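PDB 3RJA: carbohydrate oxidase from Microdochium nivale, which oxidises the C1 hydroxyl of mono-, oligo- and polysaccharides with its FAD cofactor, passing the electrons to molecular oxygen and yielding lactones and hydrogen peroxide. Local coordinates for residues Asp182-Phe194 against Tyr443-Phe457. Numbering follows the deposited sequence. Where two conformers were deposited one is given.
With FAD (flavin-adenine dinucleotide), chain B.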
ATOM      1  N   ASP A 182      -5.335   6.848  21.149  1.00 14.22           N
ATOM      2  CA  ASP A 182      -4.078   6.132  21.094  1.00 13.77           C
ATOM      3  C   ASP A 182      -4.149   4.926  20.142  1.00 14.44           C
ATOM      4  O   ASP A 182      -3.208   4.693  19.349  1.00 13.87           O
ATOM      5  CB  ASP A 182      -3.563   5.723  22.496  1.00 14.42           C
ATOM      6  CG  ASP A 182      -4.549   4.816  23.294  1.00 17.12           C
ATOM      7  OD1 ASP A 182      -5.799   4.829  23.081  1.00 18.68           O
ATOM      8  OD2 ASP A 182      -4.054   4.106  24.178  1.00 17.05           O
ATOM      9  N   LEU A 183      -5.259   4.182  20.211  1.00 13.26           N
ATOM     10  CA  LEU A 183      -5.499   3.062  19.303  1.00 12.84           C
ATOM     11  C   LEU A 183      -5.626   3.596  17.878  1.00 13.18           C
ATOM     12  O   LEU A 183      -5.016   3.054  16.948  1.00 14.22           O
ATOM     13  CB  LEU A 183      -6.770   2.313  19.688  1.00 11.64           C
ATOM     14  CG  LEU A 183      -7.204   1.137  18.809  1.00 12.57           C
ATOM     15  CD1 LEU A 183      -6.067   0.136  18.587  1.00 11.34           C
ATOM     16  CD2 LEU A 183      -8.426   0.434  19.427  1.00 12.51           C
ATOM     17  N   PHE A 184      -6.415   4.661  17.740  1.00 12.75           N
ATOM     18  CA  PHE A 184      -6.652   5.362  16.470  1.00 13.23           C
ATOM     19  C   PHE A 184      -5.330   5.740  15.775  1.00 13.76           C
ATOM     20  O   PHE A 184      -5.170   5.555  14.552  1.00 13.90           O
ATOM     21  CB  PHE A 184      -7.512   6.611  16.734  1.00 12.45           C
ATOM     22  CG  PHE A 184      -8.089   7.235  15.505  1.00 12.37           C
ATOM     23  CD1 PHE A 184      -8.879   6.485  14.626  1.00 13.29           C
ATOM     24  CD2 PHE A 184      -7.864   8.565  15.229  1.00 12.21           C
ATOM     25  CE1 PHE A 184      -9.411   7.057  13.485  1.00 13.12           C
ATOM     26  CE2 PHE A 184      -8.394   9.152  14.102  1.00 12.14           C
ATOM     27  CZ  PHE A 184      -9.195   8.408  13.243  1.00 12.22           C
ATOM     28  N   TRP A 185      -4.387   6.245  16.565  1.00 12.80           N
ATOM     29  CA  TRP A 185      -3.075   6.651  16.069  1.00 12.64           C
ATOM     30  C   TRP A 185      -2.325   5.449  15.462  1.00 12.76           C
ATOM     31  O   TRP A 185      -1.805   5.524  14.333  1.00 11.23           O
ATOM     32  CB  TRP A 185      -2.270   7.271  17.234  1.00 13.31           C
ATOM     33  CG  TRP A 185      -0.922   7.825  16.869  1.00 12.62           C
ATOM     34  CD1 TRP A 185      -0.653   9.094  16.441  1.00 12.93           C
ATOM     35  CD2 TRP A 185       0.342   7.142  16.902  1.00 13.25           C
ATOM     36  NE1 TRP A 185       0.695   9.245  16.219  1.00 12.14           N
ATOM     37  CE2 TRP A 185       1.333   8.072  16.499  1.00 12.19           C
ATOM     38  CE3 TRP A 185       0.741   5.846  17.263  1.00 13.40           C
ATOM     39  CZ2 TRP A 185       2.708   7.747  16.445  1.00 12.85           C
ATOM     40  CZ3 TRP A 185       2.128   5.523  17.225  1.00 11.95           C
ATOM     41  CH2 TRP A 185       3.075   6.461  16.792  1.00 12.63           C
ATOM     42  N   GLY A 186      -2.289   4.337  16.212  1.00 13.52           N
ATOM     43  CA  GLY A 186      -1.689   3.101  15.733  1.00 13.05           C
ATOM     44  C   GLY A 186      -2.387   2.502  14.528  1.00 14.27           C
ATOM     45  O   GLY A 186      -1.727   1.963  13.636  1.00 14.31           O
ATOM     46  N   ILE A 187      -3.725   2.576  14.491  1.00 13.73           N
ATOM     47  CA  ILE A 187      -4.453   1.992  13.373  1.00 13.81           C
ATOM     48  C   ILE A 187      -4.064   2.734  12.088  1.00 12.92           C
ATOM     49  O   ILE A 187      -3.927   2.115  11.005  1.00 11.93           O
ATOM     50  CB  ILE A 187      -5.993   2.027  13.585  1.00 13.55           C
ATOM     51  CG1 ILE A 187      -6.433   1.081  14.719  1.00 13.90           C
ATOM     52  CG2 ILE A 187      -6.767   1.769  12.297  1.00 12.80           C
ATOM     53  CD1 ILE A 187      -6.150  -0.388  14.539  1.00 15.41           C
ATOM     54  N   LYS A 188      -3.842   4.041  12.231  1.00 11.38           N
ATOM     55  CA  LYS A 188      -3.513   4.890  11.093  1.00 12.14           C
ATOM     56  C   LYS A 188      -2.034   4.869  10.704  1.00 12.12           C
ATOM     57  O   LYS A 188      -1.310   5.863  10.851  1.00 12.33           O
ATOM     58  CB  LYS A 188      -4.060   6.311  11.272  1.00 11.47           C
ATOM     59  CG  LYS A 188      -5.580   6.356  11.219  1.00 11.97           C
ATOM     60  CD  LYS A 188      -6.167   7.757  11.474  1.00 12.83           C
ATOM     61  CE  LYS A 188      -5.712   8.716  10.371  1.00 13.57           C
ATOM     62  NZ  LYS A 188      -6.430   9.978  10.465  1.00 14.26           N
ATOM     63  N   GLY A 189      -1.599   3.712  10.195  1.00 12.10           N
ATOM     64  CA  GLY A 189      -0.254   3.554   9.643  1.00 11.03           C
ATOM     65  C   GLY A 189       0.415   2.243  10.022  1.00 10.95           C
ATOM     66  O   GLY A 189       1.382   1.818   9.383  1.00 10.01           O
ATOM     67  N   ALA A 190      -0.100   1.594  11.065  1.00 10.67           N
ATOM     68  CA  ALA A 190       0.477   0.348  11.533  1.00 10.25           C
ATOM     69  C   ALA A 190      -0.637  -0.590  11.954  1.00 10.54           C
ATOM     70  O   ALA A 190      -0.450  -1.436  12.824  1.00 10.86           O
ATOM     71  CB  ALA A 190       1.489   0.628  12.716  1.00 10.87           C
ATOM     72  N   GLY A 191      -1.786  -0.469  11.270  1.00 12.07           N
ATOM     73  CA  GLY A 191      -3.058  -1.009  11.733  1.00 11.98           C
ATOM     74  C   GLY A 191      -3.116  -2.511  11.915  1.00 14.33           C
ATOM     75  O   GLY A 191      -3.896  -3.009  12.737  1.00 16.71           O
ATOM     76  N   SER A 192      -2.276  -3.241  11.186  1.00 12.04           N
ATOM     77  CA  SER A 192      -2.273  -4.688  11.296  1.00 11.97           C
ATOM     78  C   SER A 192      -1.855  -5.168  12.681  1.00 12.13           C
ATOM     79  O   SER A 192      -2.086  -6.318  13.023  1.00 12.12           O
ATOM     80  CB  SER A 192      -1.346  -5.304  10.238  1.00 11.49           C
ATOM     81  OG  SER A 192      -0.065  -4.689  10.253  1.00 10.53           O
ATOM     82  N   ASN A 193      -1.184  -4.291  13.439  1.00 12.60           N
ATOM     83  CA  ASN A 193      -0.659  -4.612  14.771  1.00 11.54           C
ATOM     84  C   ASN A 193      -1.661  -4.689  15.930  1.00 11.29           C
ATOM     85  O   ASN A 193      -1.384  -5.364  16.938  1.00 10.42           O
ATOM     86  CB  ASN A 193       0.486  -3.632  15.126  1.00 11.83           C
ATOM     87  CG  ASN A 193       1.742  -3.959  14.396  1.00 11.71           C
ATOM     88  OD1 ASN A 193       2.383  -4.967  14.693  1.00 11.61           O
ATOM     89  ND2 ASN A 193       2.086  -3.149  13.379  1.00 11.74           N
ATOM     90  N   PHE A 194      -2.825  -4.048  15.791  1.00 10.14           N
ATOM     91  CA  PHE A 194      -3.627  -3.727  16.986  1.00  9.94           C
ATOM     92  C   PHE A 194      -4.987  -4.364  17.137  1.00 10.24           C
ATOM     93  O   PHE A 194      -5.602  -4.236  18.192  1.00 10.30           O
ATOM     94  CB  PHE A 194      -3.700  -2.210  17.174  1.00  9.26           C
ATOM     95  CG  PHE A 194      -2.325  -1.567  17.174  1.00  9.73           C
ATOM     96  CD1 PHE A 194      -1.440  -1.819  18.225  1.00  9.27           C
ATOM     97  CD2 PHE A 194      -1.895  -0.778  16.078  1.00  9.51           C
ATOM     98  CE1 PHE A 194      -0.133  -1.275  18.222  1.00  9.81           C
ATOM     99  CE2 PHE A 194      -0.573  -0.229  16.060  1.00  9.36           C
ATOM    100  CZ  PHE A 194       0.290  -0.477  17.140  1.00  9.93           C
ATOM    101  N   TYR A 443       8.899   1.791  10.459  1.00 12.94           N
ATOM    102  CA  TYR A 443       8.208   2.699  11.361  1.00 12.48           C
ATOM    103  C   TYR A 443       9.022   3.887  11.913  1.00 13.12           C
ATOM    104  O   TYR A 443       8.459   4.707  12.591  1.00 12.24           O
ATOM    105  CB  TYR A 443       7.532   1.923  12.493  1.00 11.69           C
ATOM    106  CG  TYR A 443       6.485   0.944  12.004  1.00 10.97           C
ATOM    107  CD1 TYR A 443       5.355   1.389  11.291  1.00 10.78           C
ATOM    108  CD2 TYR A 443       6.640  -0.434  12.214  1.00 10.21           C
ATOM    109  CE1 TYR A 443       4.389   0.466  10.809  1.00 10.36           C
ATOM    110  CE2 TYR A 443       5.692  -1.342  11.732  1.00 10.21           C
ATOM    111  CZ  TYR A 443       4.578  -0.884  11.041  1.00  9.86           C
ATOM    112  OH  TYR A 443       3.645  -1.786  10.605  1.00 10.28           O
ATOM    113  N   GLY A 444      10.321   3.964  11.615  1.00 14.31           N
ATOM    114  CA  GLY A 444      11.112   5.190  11.842  1.00 14.92           C
ATOM    115  C   GLY A 444      10.953   5.758  13.242  1.00 16.00           C
ATOM    116  O   GLY A 444      11.067   5.018  14.237  1.00 17.20           O
ATOM    117  N   GLU A 445      10.636   7.049  13.320  1.00 15.73           N
ATOM    118  CA  GLU A 445      10.563   7.752  14.621  1.00 17.57           C
ATOM    119  C   GLU A 445       9.348   7.326  15.465  1.00 17.97           C
ATOM    120  O   GLU A 445       9.255   7.675  16.638  1.00 17.74           O
ATOM    121  CB  GLU A 445      10.602   9.287  14.434  1.00 18.70           C
ATOM    122  CG  GLU A 445       9.402   9.887  13.657  1.00 20.21           C
ATOM    123  CD  GLU A 445       9.419  11.416  13.568  1.00 21.57           C
ATOM    124  OE1 GLU A 445       9.875  11.975  12.544  1.00 22.77           O
ATOM    125  OE2 GLU A 445       8.942  12.071  14.511  1.00 24.73           O
ATOM    126  N   ASN A 446       8.419   6.568  14.869  1.00 17.94           N
ATOM    127  CA  ASN A 446       7.195   6.172  15.578  1.00 15.88           C
ATOM    128  C   ASN A 446       7.242   4.777  16.210  1.00 16.12           C
ATOM    129  O   ASN A 446       6.305   4.369  16.903  1.00 16.73           O
ATOM    130  CB  ASN A 446       5.991   6.283  14.640  1.00 15.78           C
ATOM    131  CG  ASN A 446       5.592   7.726  14.373  1.00 17.15           C
ATOM    132  OD1 ASN A 446       5.832   8.611  15.208  1.00 16.86           O
ATOM    133  ND2 ASN A 446       4.963   7.974  13.215  1.00 15.40           N
ATOM    134  N   LEU A 447       8.308   4.033  15.952  1.00 15.05           N
ATOM    135  CA  LEU A 447       8.426   2.661  16.454  1.00 15.36           C
ATOM    136  C   LEU A 447       8.300   2.522  17.983  1.00 17.58           C
ATOM    137  O   LEU A 447       7.575   1.644  18.469  1.00 18.07           O
ATOM    138  CB  LEU A 447       9.726   2.009  15.976  1.00 13.68           C
ATOM    139  CG  LEU A 447       9.954   0.567  16.470  1.00 14.18           C
ATOM    140  CD1 LEU A 447       8.829  -0.381  16.052  1.00 12.07           C
ATOM    141  CD2 LEU A 447      11.280   0.011  16.020  1.00 13.40           C
ATOM    142  N   ALA A 448       9.014   3.363  18.734  1.00 16.45           N
ATOM    143  CA  ALA A 448       8.980   3.260  20.204  1.00 16.81           C
ATOM    144  C   ALA A 448       7.560   3.448  20.749  1.00 15.65           C
ATOM    145  O   ALA A 448       7.124   2.691  21.603  1.00 16.17           O
ATOM    146  CB  ALA A 448       9.970   4.266  20.874  1.00 15.60           C
ATOM    147  N   ARG A 449       6.842   4.447  20.264  1.00 15.40           N
ATOM    148  CA  ARG A 449       5.437   4.613  20.643  1.00 16.79           C
ATOM    149  C   ARG A 449       4.563   3.399  20.228  1.00 17.42           C
ATOM    150  O   ARG A 449       3.690   2.952  21.001  1.00 18.28           O
ATOM    151  CB  ARG A 449       4.876   5.910  20.056  1.00 18.76           C
ATOM    152  CG  ARG A 449       3.470   6.237  20.505  1.00 19.53           C
ATOM    153  CD  ARG A 449       3.013   7.630  20.070  1.00 21.00           C
ATOM    154  NE  ARG A 449       1.549   7.733  20.203  1.00 24.51           N
ATOM    155  CZ  ARG A 449       0.830   8.834  20.000  1.00 23.14           C
ATOM    156  NH1 ARG A 449       1.427   9.964  19.651  1.00 23.15           N
ATOM    157  NH2 ARG A 449      -0.492   8.805  20.161  1.00 25.69           N
ATOM    158  N   LEU A 450       4.836   2.846  19.043  1.00 15.34           N
ATOM    159  CA  LEU A 450       4.087   1.689  18.531  1.00 15.13           C
ATOM    160  C   LEU A 450       4.305   0.447  19.404  1.00 15.26           C
ATOM    161  O   LEU A 450       3.368  -0.326  19.631  1.00 14.01           O
ATOM    162  CB  LEU A 450       4.464   1.409  17.061  1.00 14.18           C
ATOM    163  CG  LEU A 450       3.857   2.423  16.062  1.00 14.47           C
ATOM    164  CD1 LEU A 450       4.445   2.237  14.678  1.00 14.83           C
ATOM    165  CD2 LEU A 450       2.325   2.315  15.990  1.00 14.40           C
ATOM    166  N   GLN A 451       5.540   0.280  19.904  1.00 15.20           N
ATOM    167  CA  GLN A 451       5.909  -0.850  20.795  1.00 17.07           C
ATOM    168  C   GLN A 451       5.166  -0.808  22.139  1.00 17.73           C
ATOM    169  O   GLN A 451       4.714  -1.852  22.650  1.00 17.73           O
ATOM    170  CB  GLN A 451       7.430  -0.896  21.039  1.00 16.92           C
ATOM    171  CG  GLN A 451       8.240  -1.324  19.822  1.00 17.63           C
ATOM    172  CD  GLN A 451       9.753  -1.279  20.032  1.00 17.85           C
ATOM    173  OE1 GLN A 451      10.504  -1.983  19.350  1.00 19.79           O
ATOM    174  NE2 GLN A 451      10.203  -0.431  20.932  1.00 18.12           N
ATOM    175  N   LYS A 452       5.032   0.395  22.695  1.00 17.14           N
ATOM    176  CA  LYS A 452       4.227   0.614  23.894  0.50 17.35           C
ATOM    177  C   LYS A 452       2.744   0.298  23.612  1.00 17.39           C
ATOM    178  O   LYS A 452       2.089  -0.447  24.357  1.00 17.20           O
ATOM    179  CB  LYS A 452       4.395   2.061  24.387  0.50 17.25           C
ATOM    180  CG  LYS A 452       5.845   2.430  24.763  0.50 18.67           C
ATOM    181  CD  LYS A 452       5.903   3.554  25.812  0.50 18.84           C
ATOM    182  CE  LYS A 452       7.308   4.111  25.961  0.50 19.96           C
ATOM    183  NZ  LYS A 452       7.352   5.286  26.902  0.50 21.21           N
ATOM    184  N   LEU A 453       2.219   0.870  22.531  1.00 14.28           N
ATOM    185  CA  LEU A 453       0.815   0.635  22.151  1.00 14.01           C
ATOM    186  C   LEU A 453       0.535  -0.864  21.885  1.00 13.24           C
ATOM    187  O   LEU A 453      -0.553  -1.367  22.162  1.00 15.68           O
ATOM    188  CB  LEU A 453       0.471   1.464  20.910  1.00 13.90           C
ATOM    189  CG  LEU A 453      -0.991   1.625  20.578  1.00 15.43           C
ATOM    190  CD1 LEU A 453      -1.663   2.544  21.633  1.00 15.21           C
ATOM    191  CD2 LEU A 453      -1.072   2.254  19.193  1.00 17.01           C
ATOM    192  N   LYS A 454       1.529  -1.570  21.368  1.00 12.57           N
ATOM    193  CA  LYS A 454       1.447  -3.005  21.150  1.00 13.42           C
ATOM    194  C   LYS A 454       1.324  -3.765  22.472  1.00 14.79           C
ATOM    195  O   LYS A 454       0.520  -4.702  22.582  1.00 15.08           O
ATOM    196  CB  LYS A 454       2.690  -3.491  20.378  1.00 12.94           C
ATOM    197  CG  LYS A 454       2.666  -4.946  19.934  1.00 13.34           C
ATOM    198  CD  LYS A 454       1.676  -5.202  18.770  1.00 14.23           C
ATOM    199  CE  LYS A 454       1.663  -6.671  18.431  1.00 15.04           C
ATOM    200  NZ  LYS A 454       0.841  -6.989  17.226  1.00 17.51           N
ATOM    201  N   ALA A 455       2.134  -3.372  23.464  1.00 15.40           N
ATOM    202  CA  ALA A 455       2.100  -3.984  24.796  1.00 16.16           C
ATOM    203  C   ALA A 455       0.712  -3.728  25.401  1.00 18.02           C
ATOM    204  O   ALA A 455       0.157  -4.600  26.061  1.00 18.82           O
ATOM    205  CB  ALA A 455       3.236  -3.410  25.723  1.00 14.79           C
ATOM    206  N   LYS A 456       0.146  -2.548  25.150  1.00 17.53           N
ATOM    207  CA  LYS A 456      -1.197  -2.242  25.642  1.00 16.46           C
ATOM    208  C   LYS A 456      -2.330  -3.054  24.982  1.00 17.76           C
ATOM    209  O   LYS A 456      -3.221  -3.554  25.679  1.00 15.49           O
ATOM    210  CB  LYS A 456      -1.511  -0.762  25.504  1.00 15.75           C
ATOM    211  CG  LYS A 456      -2.935  -0.390  26.033  1.00 15.16           C
ATOM    212  CD  LYS A 456      -3.156   1.114  26.152  1.00 14.30           C
ATOM    213  CE  LYS A 456      -4.582   1.394  26.571  1.00 13.74           C
ATOM    214  NZ  LYS A 456      -4.809   2.877  26.436  1.00 13.19           N
ATOM    215  N   PHE A 457      -2.318  -3.149  23.650  1.00 16.81           N
ATOM    216  CA  PHE A 457      -3.448  -3.750  22.923  1.00 16.49           C
ATOM    217  C   PHE A 457      -3.290  -5.195  22.511  1.00 16.20           C
ATOM    218  O   PHE A 457      -4.278  -5.910  22.436  1.00 16.78           O
ATOM    219  CB  PHE A 457      -3.882  -2.871  21.729  1.00 15.31           C
ATOM    220  CG  PHE A 457      -4.645  -1.661  22.168  1.00 15.93           C
ATOM    221  CD1 PHE A 457      -5.959  -1.788  22.625  1.00 14.82           C
ATOM    222  CD2 PHE A 457      -4.020  -0.410  22.230  1.00 14.83           C
ATOM    223  CE1 PHE A 457      -6.672  -0.666  23.091  1.00 15.66           C
ATOM    224  CE2 PHE A 457      -4.712   0.718  22.688  1.00 14.88           C
ATOM    225  CZ  PHE A 457      -6.031   0.605  23.126  1.00 14.95           C
TER
HETATM  226  PA  FAD B 501      -3.766  -8.329   2.923  1.00  9.18           P
HETATM  227  O1A FAD B 501      -5.138  -8.940   3.024  1.00  9.44           O
HETATM  228  O2A FAD B 501      -2.689  -9.262   2.432  1.00  8.50           O
HETATM  229  O5B FAD B 501      -3.343  -7.765   4.364  1.00  9.51           O
HETATM  230  C5B FAD B 501      -2.210  -6.912   4.482  1.00  8.98           C
HETATM  231  C4B FAD B 501      -1.884  -6.732   5.975  1.00  9.00           C
HETATM  232  O4B FAD B 501      -2.963  -6.056   6.623  1.00  8.24           O
HETATM  233  C3B FAD B 501      -1.702  -8.059   6.710  1.00  9.12           C
HETATM  234  O3B FAD B 501      -0.818  -7.852   7.815  1.00 11.12           O
HETATM  235  C2B FAD B 501      -3.106  -8.299   7.254  1.00  9.41           C
HETATM  236  O2B FAD B 501      -3.210  -9.176   8.351  1.00  8.87           O
HETATM  237  C1B FAD B 501      -3.507  -6.877   7.621  1.00  9.05           C
HETATM  238  N9A FAD B 501      -4.961  -6.742   7.605  1.00  9.38           N
HETATM  239  C8A FAD B 501      -5.851  -7.147   6.616  1.00  9.97           C
HETATM  240  N7A FAD B 501      -7.099  -6.814   7.041  1.00 10.42           N
HETATM  241  C5A FAD B 501      -7.009  -6.203   8.233  1.00  9.47           C
HETATM  242  C6A FAD B 501      -7.981  -5.677   9.090  1.00 10.31           C
HETATM  243  N6A FAD B 501      -9.291  -5.712   8.758  1.00  9.02           N
HETATM  244  N1A FAD B 501      -7.555  -5.087  10.268  1.00  9.14           N
HETATM  245  C2A FAD B 501      -6.206  -5.063  10.607  1.00  9.90           C
HETATM  246  N3A FAD B 501      -5.247  -5.617   9.783  1.00  9.60           N
HETATM  247  C4A FAD B 501      -5.662  -6.165   8.606  1.00  9.58           C
HETATM  248  N1  FAD B 501       0.182   0.254  -2.440  1.00 15.10           N
HETATM  249  C2  FAD B 501       0.074   1.649  -2.489  1.00 16.31           C
HETATM  250  O2  FAD B 501       0.286   2.352  -1.494  1.00 12.78           O
HETATM  251  N3  FAD B 501      -0.344   2.211  -3.692  1.00 16.29           N
HETATM  252  C4  FAD B 501      -0.768   1.503  -4.800  1.00 16.18           C
HETATM  253  O4  FAD B 501      -1.240   2.088  -5.802  1.00 16.32           O
HETATM  254  C4X FAD B 501      -0.583   0.021  -4.720  1.00 14.93           C
HETATM  255  N5  FAD B 501      -0.939  -0.747  -5.736  1.00 15.77           N
HETATM  256  C5X FAD B 501      -0.882  -2.119  -5.657  1.00 13.64           C
HETATM  257  C6  FAD B 501      -1.356  -2.929  -6.722  1.00 13.59           C
HETATM  258  C7  FAD B 501      -1.429  -4.303  -6.597  1.00 11.50           C
HETATM  259  C7M FAD B 501      -1.931  -5.175  -7.767  1.00 11.85           C
HETATM  260  C8  FAD B 501      -1.146  -4.892  -5.342  1.00 11.94           C
HETATM  261  C8M FAD B 501      -1.236  -6.392  -5.147  1.00 10.63           C
HETATM  262  C9  FAD B 501      -0.618  -4.125  -4.314  1.00 12.62           C
HETATM  263  C9A FAD B 501      -0.500  -2.726  -4.438  1.00 13.63           C
HETATM  264  N10 FAD B 501      -0.101  -1.900  -3.359  1.00 14.02           N
HETATM  265  C10 FAD B 501      -0.048  -0.522  -3.500  1.00 14.89           C
HETATM  266  C1' FAD B 501       0.323  -2.537  -2.069  1.00 13.44           C
HETATM  267  C2' FAD B 501      -0.836  -2.572  -1.084  1.00 12.43           C
HETATM  268  O2' FAD B 501      -1.054  -1.265  -0.569  1.00 13.88           O
HETATM  269  C3' FAD B 501      -0.501  -3.483   0.075  1.00 11.71           C
HETATM  270  O3' FAD B 501      -0.111  -4.754  -0.401  1.00 11.43           O
HETATM  271  C4' FAD B 501      -1.712  -3.590   1.017  1.00 11.75           C
HETATM  272  O4' FAD B 501      -1.264  -3.895   2.302  1.00 10.13           O
HETATM  273  C5' FAD B 501      -2.726  -4.624   0.522  1.00 10.36           C
HETATM  274  O5' FAD B 501      -3.821  -4.664   1.396  1.00 11.29           O
HETATM  275  P   FAD B 501      -4.749  -5.997   1.419  1.00 10.43           P
HETATM  276  O1P FAD B 501      -5.917  -5.802   2.338  1.00 10.64           O
HETATM  277  O2P FAD B 501      -5.157  -6.357  -0.010  1.00  9.59           O
HETATM  278  O3P FAD B 501      -3.670  -7.057   1.942  1.00  9.17           O
HETATM  279  O   HOH W   1      -7.324   3.528  24.776  1.00 27.67           O
HETATM  280  O   HOH W   2      -0.808   6.130  20.409  1.00 28.13           O
HETATM  281  O   HOH W   3       4.095  -4.282  11.412  1.00  7.54           O
HETATM  282  O   HOH W   4      -5.768  -5.987  20.161  1.00 14.76           O
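R449 lies along the indole of W185 where two helices pack in this FAD-linked oxidase: 182-190, which rests on the antiparallel sheet (strands 160-166, 172-176 and 196-206) of the PCMH-type FAD-binding fold and leads into the FAD-contacting turn G191-S192, and 447-457, in the berberine-like region near the C-terminus. Their axes come within 10.4 Å at a crossing angle of -118°. The arginine illustrates how one extended side chain can span both rings of an indole on one face. With CG anti to the backbone N (chi1 -174°) and the chain straight beyond it, CB starts beside CH2 of W185 and CG passes CZ3. CD then sits over the six-membered ring in a CH-pi contact, NE reaches CD2 and CE3, and CZ stands 3.5 Å above the centroid of the five-membered ring. The guanidinium ends flat on the indole, planes 3° apart, in a cation-pi stack, with NH1 towards NE1 and NH2 over CG. NH2 also donates to a water that is bound in turn to the carbonyl O of D182, which ties the arginine tip to the opposing helix. NE1 of W185 is held by the carbonyl of A373.

Next to this stack the contact is carried mainly by apolar side chains. CD2 of L450 meets CZ3 of W185 at 3.4 Å, the two side chains crossing at about a right angle, while CD2 of L453 lies 3.6 Å from CA of G186, a close approach that the bare glycine backbone allows, and over one face of the F194 ring in a CH-pi contact. At the solvent-facing end, K456 forms a salt bridge with D182, its NZ donating to the syn lone pair of OD2 (2.7 Å), and a water links the same amine to OD1. On the cofactor side, S192 CA comes within 3.5 Å of FAD N3A in the adenine. Next to it, N193 offers its backbone O to K454 NZ at 2.8 Å, the amine lying in the carbonyl plane on a lone pair.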